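Local coordinates for putative methyltransferase protein (Bacteroides fragilis, PDB 5BP9), which binds S-adenosyl-L-homocysteine and probably acts as an S-adenosylmethionine-dependent methyltransferase, at residues A[167-172]-A[199-204]; A[225-230]-A[243-248]. All coordinates share one frame; numbering follows the deposited sequence.

Contact 1 (A[167-172]-A[199-204]); sequences LMNGSG and MDSSDL. With SAH (S-adenosyl-L-homocysteine), chain D.
The flat carboxylate of D200 is met by one backbone N-H on the syn side of OD2, tilted 24° from the carboxylate plane, and by another from above that plane. The first bond runs from N169 N to D200 OD2, 3.0 Å. The second, from G170 N to D200 OD1, 3.2 Å, arrives from a direction 49° out of the plane. M168 N also lies 2.8 Å from D200 OD1, so the acid sits over the peptides of a tight turn that follows strand 161-166. A chi1 of 75° sets CG between the backbone N and carbonyl of D200 and brings the carboxylate over this loop. The second flat group, the amide of N169, accepts through OD1: S201 OG donates to N169 OD1 at 2.9 Å, slightly tilted from the carbonyl plane. A water also donates to OD1 and connects it to S202 OG. The amide's ND2 and the hydroxyl of S171 both bond to the carbonyl of L244. M199, a selenomethionine, lays SE 4.0 Å from S171 CB, apolar against a small side chain. At G170, which has no side chain, the loop can pass close by M199 CG. This is the Rossmann-like methyltransferase core, where loops at the carboxyl ends of adjacent parallel strands form the cofactor site; L167 and M168 belong to that pocket, L167 O lying 3.7 Å from N of S-adenosyl-L-homocysteine. A buried acid gripped by successive backbone N-H groups is probably stabilised as the anion, which is consistent with its holding the loop in place beside the ligand.

Contact 2 (A[225-230]-A[243-248]); sequences GEIDFR and WLYIDF. With ETE (2-{2-[2-2-(methoxy-ethoxy)-ethoxy]-ethoxy}-ethanol), chain B.
F229 lays the edge of its ring against W243, F229 CD2 lying 3.6 Å from W243 CB near the plane of the phenyl ring. The two belong to neighbouring strands of an antiparallel beta hairpin, 226-233 and 236-244. I227 and W243 form a hydrogen-bonded pair: W243 N gives a nearly straight bond to I227 O at 2.8 Å, while the return bond from I227 N to W243 O is longer, 3.3 Å. E226 and L244 are the adjoining non-hydrogen-bonded pair, and on their face of the sheet E226 CG touches L244 CD1. The carboxylate of E226 goes on to L177 N and R176, which suits a long acidic chain at a partly exposed site. On the other face, the phenyl ring of F229 is sandwiched between I227 CG2 and C15 of the bound polyether, one on each side. Its plane and that of the five-membered ring of W243 meet obliquely, at 65°. With CG anti to the backbone N (chi1 -157°), the indole turns away from the strand 225-230 and offers a face to the polyether; broad aromatic surfaces suit such a pocket. G225, lacking a side chain, lets its CA come 3.3 Å from Y245 O in a CA-H...O contact. Y245 closes the apolar row, with Y245 CD1 resting 3.8 Å from I227 CG1 and Y245 OH 3.7 Å from F229 CE2.

Both contacts are largely buried, but contact 1 lies nearer the centre of the chain, where it joins a strand of the mixed sheet to the loop after strand 161-166, whereas contact 2 joins two strands of the separate antiparallel sheet. Their chemistry follows: contact 1 is polar, a carboxylate and hydroxyls tying down a loop beside S-adenosyl-L-homocysteine, while contact 2 combines regular strand pairing with aromatic walls around the polyether. They meet directly, their centres about 8 Å apart. S201 OG probably bonds to I246 N at 2.9 Å, so segment 243-248 is joined to both segments of contact 1. W243 also touches S-adenosyl-L-homocysteine, placing the two ligand sites side by side.

Contact 1 (A[167-172]-A[199-204])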
loop_
_atom_site.group_PDB
_atom_site.type_symbol
_atom_site.label_atom_id
_atom_site.label_comp_id
_atom_site.label_asym_id
_atom_site.label_seq_id
_atom_site.Cartn_x
_atom_site.Cartn_y
_atom_site.Cartn_z
ATOM N N LEU A 167 2.733 -2.588 1.864
ATOM C CA LEU A 167 3.578 -3.130 0.788
ATOM C C LEU A 167 3.084 -2.742 -0.607
ATOM O O LEU A 167 1.925 -2.418 -0.779
ATOM C CB LEU A 167 3.656 -4.640 0.926
ATOM C CG LEU A 167 4.237 -5.152 2.249
ATOM C CD1 LEU A 167 4.180 -6.680 2.262
ATOM C CD2 LEU A 167 5.645 -4.658 2.507
HETATM N N MSE A 168 4.006 -2.821 -1.563
HETATM C CA MSE A 168 3.801 -2.415 -2.951
HETATM C C MSE A 168 3.702 -0.902 -2.993
HETATM O O MSE A 168 2.641 -0.310 -3.293
HETATM C CB MSE A 168 2.621 -3.137 -3.587
HETATM C CG MSE A 168 2.840 -3.266 -5.089
HETATM SE SE MSE A 168 3.007 -1.471 -5.893
HETATM C CE MSE A 168 3.485 -2.101 -7.698
ATOM N N ASN A 169 4.839 -0.270 -2.742
ATOM C CA ASN A 169 4.887 1.148 -2.454
ATOM C C ASN A 169 3.898 1.493 -1.357
ATOM O O ASN A 169 2.919 2.232 -1.561
ATOM C CB ASN A 169 4.661 2.040 -3.679
ATOM C CG ASN A 169 5.071 3.457 -3.394
ATOM O OD1 ASN A 169 6.199 3.677 -2.962
ATOM N ND2 ASN A 169 4.163 4.424 -3.575
ATOM N N GLY A 170 4.177 0.944 -0.175
ATOM C CA GLY A 170 3.345 1.110 0.983
ATOM C C GLY A 170 3.151 2.523 1.443
ATOM O O GLY A 170 2.142 2.834 2.048
ATOM N N SER A 171 4.097 3.404 1.123
ATOM C CA SER A 171 3.939 4.806 1.427
ATOM C C SER A 171 2.790 5.461 0.657
ATOM O O SER A 171 2.303 6.508 1.049
ATOM C CB SER A 171 5.231 5.545 1.123
ATOM O OG SER A 171 5.647 5.306 -0.191
ATOM N N GLY A 172 2.388 4.857 -0.454
ATOM C CA GLY A 172 1.436 5.455 -1.350
ATOM C C GLY A 172 0.208 6.039 -0.725
ATOM O O GLY A 172 -0.162 7.188 -1.012
HETATM N N MSE A 199 7.258 -1.276 5.721
HETATM C CA MSE A 199 6.830 -0.438 4.580
HETATM C C MSE A 199 7.901 -0.407 3.538
HETATM O O MSE A 199 9.053 -0.154 3.857
HETATM C CB MSE A 199 6.593 1.004 5.079
HETATM C CG MSE A 199 6.195 2.000 3.962
HETATM SE SE MSE A 199 6.204 3.861 4.620
HETATM C CE MSE A 199 4.425 3.529 5.284
ATOM N N ASP A 200 7.521 -0.614 2.284
ATOM C CA ASP A 200 8.446 -0.431 1.180
ATOM C C ASP A 200 8.114 0.858 0.425
ATOM O O ASP A 200 6.975 1.309 0.388
ATOM C CB ASP A 200 8.436 -1.626 0.241
ATOM C CG ASP A 200 7.205 -1.655 -0.628
ATOM O OD1 ASP A 200 6.089 -1.588 -0.099
ATOM O OD2 ASP A 200 7.315 -1.656 -1.846
ATOM N N SER A 201 9.146 1.455 -0.145
ATOM C CA SER A 201 8.968 2.571 -1.081
ATOM C C SER A 201 10.176 2.658 -2.009
ATOM O O SER A 201 10.984 1.740 -2.091
ATOM C CB SER A 201 8.739 3.882 -0.311
ATOM O OG SER A 201 8.181 4.876 -1.174
ATOM N N SER A 202 10.287 3.791 -2.683
ATOM C CA SER A 202 11.301 4.033 -3.719
ATOM C C SER A 202 11.730 5.484 -3.671
ATOM O O SER A 202 10.901 6.352 -3.402
ATOM C CB SER A 202 10.746 3.751 -5.131
ATOM O OG SER A 202 10.503 2.394 -5.334
ATOM N N ASP A 203 13.020 5.745 -3.926
ATOM C CA ASP A 203 13.503 7.110 -4.198
ATOM C C ASP A 203 13.381 7.398 -5.682
ATOM O O ASP A 203 14.151 6.862 -6.476
ATOM C CB ASP A 203 14.971 7.277 -3.743
ATOM C CG ASP A 203 15.435 8.701 -3.812
ATOM O OD1 ASP A 203 14.644 9.567 -4.295
ATOM O OD2 ASP A 203 16.588 8.950 -3.356
ATOM N N LEU A 204 12.422 8.233 -6.063
ATOM C CA LEU A 204 12.190 8.552 -7.481
ATOM C C LEU A 204 13.048 9.671 -8.038
ATOM O O LEU A 204 12.817 10.080 -9.163
ATOM C CB LEU A 204 10.707 8.911 -7.740
ATOM C CG LEU A 204 9.678 7.819 -7.421
ATOM C CD1 LEU A 204 8.331 8.259 -7.988
ATOM C CD2 LEU A 204 10.094 6.435 -7.934
HETATM N N SAH D . -1.168 -4.416 -1.457
HETATM C CA SAH D . -1.762 -4.816 -2.790
HETATM C CB SAH D . -2.405 -3.658 -3.569
HETATM C CG SAH D . -1.531 -2.420 -3.776
HETATM S SD SAH D . -2.437 -1.152 -4.615
HETATM C C SAH D . -0.718 -5.457 -3.663
HETATM O O SAH D . 0.454 -5.517 -3.306
HETATM O OXT SAH D . -0.984 -5.948 -4.758
HETATM C "C5'" SAH D . -2.951 -0.115 -3.270
HETATM C "C4'" SAH D . -4.241 -0.594 -2.616
HETATM O "O4'" SAH D . -4.515 0.264 -1.488
HETATM C "C3'" SAH D . -5.498 -0.554 -3.482
HETATM O "O3'" SAH D . -6.164 -1.837 -3.442
HETATM C "C2'" SAH D . -6.333 0.571 -2.879
HETATM O "O2'" SAH D . -7.731 0.462 -3.062
HETATM C "C1'" SAH D . -5.923 0.533 -1.425
HETATM N N9 SAH D . -6.106 1.761 -0.636
HETATM C C8 SAH D . -5.857 3.019 -1.039
HETATM N N7 SAH D . -6.043 3.920 -0.123
HETATM C C5 SAH D . -6.426 3.194 0.987
HETATM C C6 SAH D . -6.779 3.551 2.297
HETATM N N6 SAH D . -6.780 4.822 2.735
HETATM N N1 SAH D . -7.124 2.562 3.167
HETATM C C2 SAH D . -7.130 1.286 2.725
HETATM N N3 SAH D . -6.807 0.838 1.499
HETATM C C4 SAH D . -6.473 1.841 0.662
HETATM O O HOH W 1 8.025 1.978 -4.569
#

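Contact 2 (A[225-230]-A[243-248])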
loop_
_atom_site.group_PDB
_atom_site.type_symbol
_atom_site.label_atom_id
_atom_site.label_comp_id
_atom_site.label_asym_id
_atom_site.label_seq_id
_atom_site.Cartn_x
_atom_site.Cartn_y
_atom_site.Cartn_z
ATOM N N GLY A 225 8.485 13.018 -4.910
ATOM C CA GLY A 225 7.772 11.754 -4.720
ATOM C C GLY A 225 6.260 11.895 -4.564
ATOM O O GLY A 225 5.560 10.877 -4.493
ATOM N N GLU A 226 5.750 13.130 -4.514
ATOM C CA GLU A 226 4.293 13.377 -4.454
ATOM C C GLU A 226 3.720 13.325 -5.881
ATOM O O GLU A 226 3.704 14.343 -6.606
ATOM C CB GLU A 226 3.990 14.714 -3.760
ATOM C CG GLU A 226 4.315 14.686 -2.264
ATOM C CD GLU A 226 4.062 15.980 -1.549
ATOM O OE1 GLU A 226 3.994 17.045 -2.200
ATOM O OE2 GLU A 226 3.960 15.945 -0.318
ATOM N N ILE A 227 3.299 12.122 -6.268
ATOM C CA ILE A 227 2.786 11.795 -7.610
ATOM C C ILE A 227 1.258 11.748 -7.509
ATOM O O ILE A 227 0.696 11.522 -6.449
ATOM C CB ILE A 227 3.324 10.387 -8.058
ATOM C CG1 ILE A 227 4.852 10.364 -8.054
ATOM C CG2 ILE A 227 2.834 9.960 -9.444
ATOM C CD1 ILE A 227 5.474 11.493 -8.826
ATOM N N ASP A 228 0.588 11.945 -8.628
ATOM C CA ASP A 228 -0.820 11.623 -8.735
ATOM C C ASP A 228 -1.068 10.653 -9.859
ATOM O O ASP A 228 -0.355 10.629 -10.871
ATOM C CB ASP A 228 -1.672 12.859 -8.915
ATOM C CG ASP A 228 -1.326 13.616 -10.162
ATOM O OD1 ASP A 228 -1.816 13.266 -11.265
ATOM O OD2 ASP A 228 -0.513 14.545 -10.030
ATOM N N PHE A 229 -2.089 9.847 -9.645
ATOM C CA PHE A 229 -2.518 8.838 -10.600
ATOM C C PHE A 229 -4.043 8.840 -10.740
ATOM O O PHE A 229 -4.757 9.366 -9.912
ATOM C CB PHE A 229 -2.071 7.451 -10.143
ATOM C CG PHE A 229 -0.589 7.213 -10.210
ATOM C CD1 PHE A 229 0.058 7.149 -11.436
ATOM C CD2 PHE A 229 0.137 6.949 -9.076
ATOM C CE1 PHE A 229 1.394 6.864 -11.527
ATOM C CE2 PHE A 229 1.483 6.668 -9.157
ATOM C CZ PHE A 229 2.116 6.631 -10.377
ATOM N N ARG A 230 -4.518 8.178 -11.794
ATOM C CA ARG A 230 -5.930 7.880 -11.977
ATOM C C ARG A 230 -5.987 6.637 -12.852
ATOM O O ARG A 230 -5.183 6.489 -13.751
ATOM C CB ARG A 230 -6.718 9.066 -12.587
ATOM C CG ARG A 230 -6.292 9.473 -13.953
ATOM C CD ARG A 230 -6.984 10.753 -14.387
ATOM N NE ARG A 230 -6.534 11.174 -15.714
ATOM C CZ ARG A 230 -5.411 11.854 -15.984
ATOM N NH1 ARG A 230 -4.539 12.213 -15.015
ATOM N NH2 ARG A 230 -5.151 12.180 -17.254
ATOM N N TRP A 243 -0.429 9.715 -4.594
ATOM C CA TRP A 243 0.294 8.477 -4.313
ATOM C C TRP A 243 1.729 8.873 -3.974
ATOM O O TRP A 243 2.468 9.312 -4.828
ATOM C CB TRP A 243 0.216 7.489 -5.494
ATOM C CG TRP A 243 0.438 6.040 -5.149
ATOM C CD1 TRP A 243 1.405 5.199 -5.648
ATOM C CD2 TRP A 243 -0.385 5.242 -4.297
ATOM N NE1 TRP A 243 1.246 3.942 -5.121
ATOM C CE2 TRP A 243 0.160 3.935 -4.289
ATOM C CE3 TRP A 243 -1.524 5.499 -3.547
ATOM C CZ2 TRP A 243 -0.408 2.891 -3.547
ATOM C CZ3 TRP A 243 -2.080 4.483 -2.797
ATOM C CH2 TRP A 243 -1.519 3.187 -2.795
ATOM N N LEU A 244 2.097 8.717 -2.706
ATOM C CA LEU A 244 3.409 9.134 -2.232
ATOM C C LEU A 244 4.458 8.050 -2.406
ATOM O O LEU A 244 4.296 6.909 -1.933
ATOM C CB LEU A 244 3.333 9.481 -0.750
ATOM C CG LEU A 244 4.638 9.925 -0.059
ATOM C CD1 LEU A 244 5.145 11.260 -0.585
ATOM C CD2 LEU A 244 4.414 9.979 1.446
ATOM N N TYR A 245 5.548 8.410 -3.077
ATOM C CA TYR A 245 6.813 7.664 -3.013
ATOM C C TYR A 245 7.743 8.469 -2.124
ATOM O O TYR A 245 7.713 9.684 -2.160
ATOM C CB TYR A 245 7.437 7.506 -4.410
ATOM C CG TYR A 245 6.599 6.692 -5.356
ATOM C CD1 TYR A 245 5.489 7.257 -5.979
ATOM C CD2 TYR A 245 6.902 5.377 -5.622
ATOM C CE1 TYR A 245 4.689 6.515 -6.826
ATOM C CE2 TYR A 245 6.109 4.620 -6.481
ATOM C CZ TYR A 245 5.001 5.193 -7.080
ATOM O OH TYR A 245 4.196 4.448 -7.933
ATOM N N ILE A 246 8.530 7.799 -1.296
ATOM C CA ILE A 246 9.346 8.525 -0.334
ATOM C C ILE A 246 10.693 7.823 -0.193
ATOM O O ILE A 246 10.775 6.594 -0.019
ATOM C CB ILE A 246 8.601 8.692 1.012
ATOM C CG1 ILE A 246 9.353 9.634 1.958
ATOM C CG2 ILE A 246 8.341 7.338 1.681
ATOM C CD1 ILE A 246 8.545 10.043 3.166
ATOM N N ASP A 247 11.756 8.610 -0.312
ATOM C CA ASP A 247 13.117 8.081 -0.067
ATOM C C ASP A 247 13.350 7.840 1.415
ATOM O O ASP A 247 12.674 8.453 2.265
ATOM C CB ASP A 247 14.167 9.045 -0.658
ATOM C CG ASP A 247 14.281 10.317 0.121
ATOM O OD1 ASP A 247 13.546 11.260 -0.169
ATOM O OD2 ASP A 247 15.069 10.360 1.087
ATOM N N PHE A 248 14.307 6.959 1.735
ATOM C CA PHE A 248 14.495 6.558 3.133
ATOM C C PHE A 248 14.857 7.734 4.061
ATOM O O PHE A 248 14.368 7.800 5.202
ATOM C CB PHE A 248 15.552 5.442 3.291
ATOM C CG PHE A 248 15.752 5.039 4.734
ATOM C CD1 PHE A 248 14.833 4.208 5.362
ATOM C CD2 PHE A 248 16.776 5.581 5.494
ATOM C CE1 PHE A 248 14.976 3.869 6.691
ATOM C CE2 PHE A 248 16.916 5.257 6.824
ATOM C CZ PHE A 248 16.019 4.406 7.426
HETATM O OH2 ETE B . -7.620 5.833 -3.868
HETATM C C12 ETE B . -7.394 4.797 -4.819
HETATM C C22 ETE B . -5.948 4.380 -4.638
HETATM O OH3 ETE B . -5.635 3.265 -5.463
HETATM C C13 ETE B . -3.822 2.102 -6.545
HETATM C C23 ETE B . -4.259 2.908 -5.332
HETATM O OH4 ETE B . -2.439 1.760 -6.437
HETATM C C14 ETE B . -1.052 3.011 -7.942
HETATM C C24 ETE B . -1.740 1.679 -7.683
HETATM O OH5 ETE B . -0.606 3.081 -9.295
HETATM C C15 ETE B . 1.436 2.984 -10.603
HETATM C C25 ETE B . 0.568 2.299 -9.555
HETATM O OH6 ETE B . 2.061 1.996 -11.428
HETATM C C26 ETE B . 2.358 2.448 -12.749
#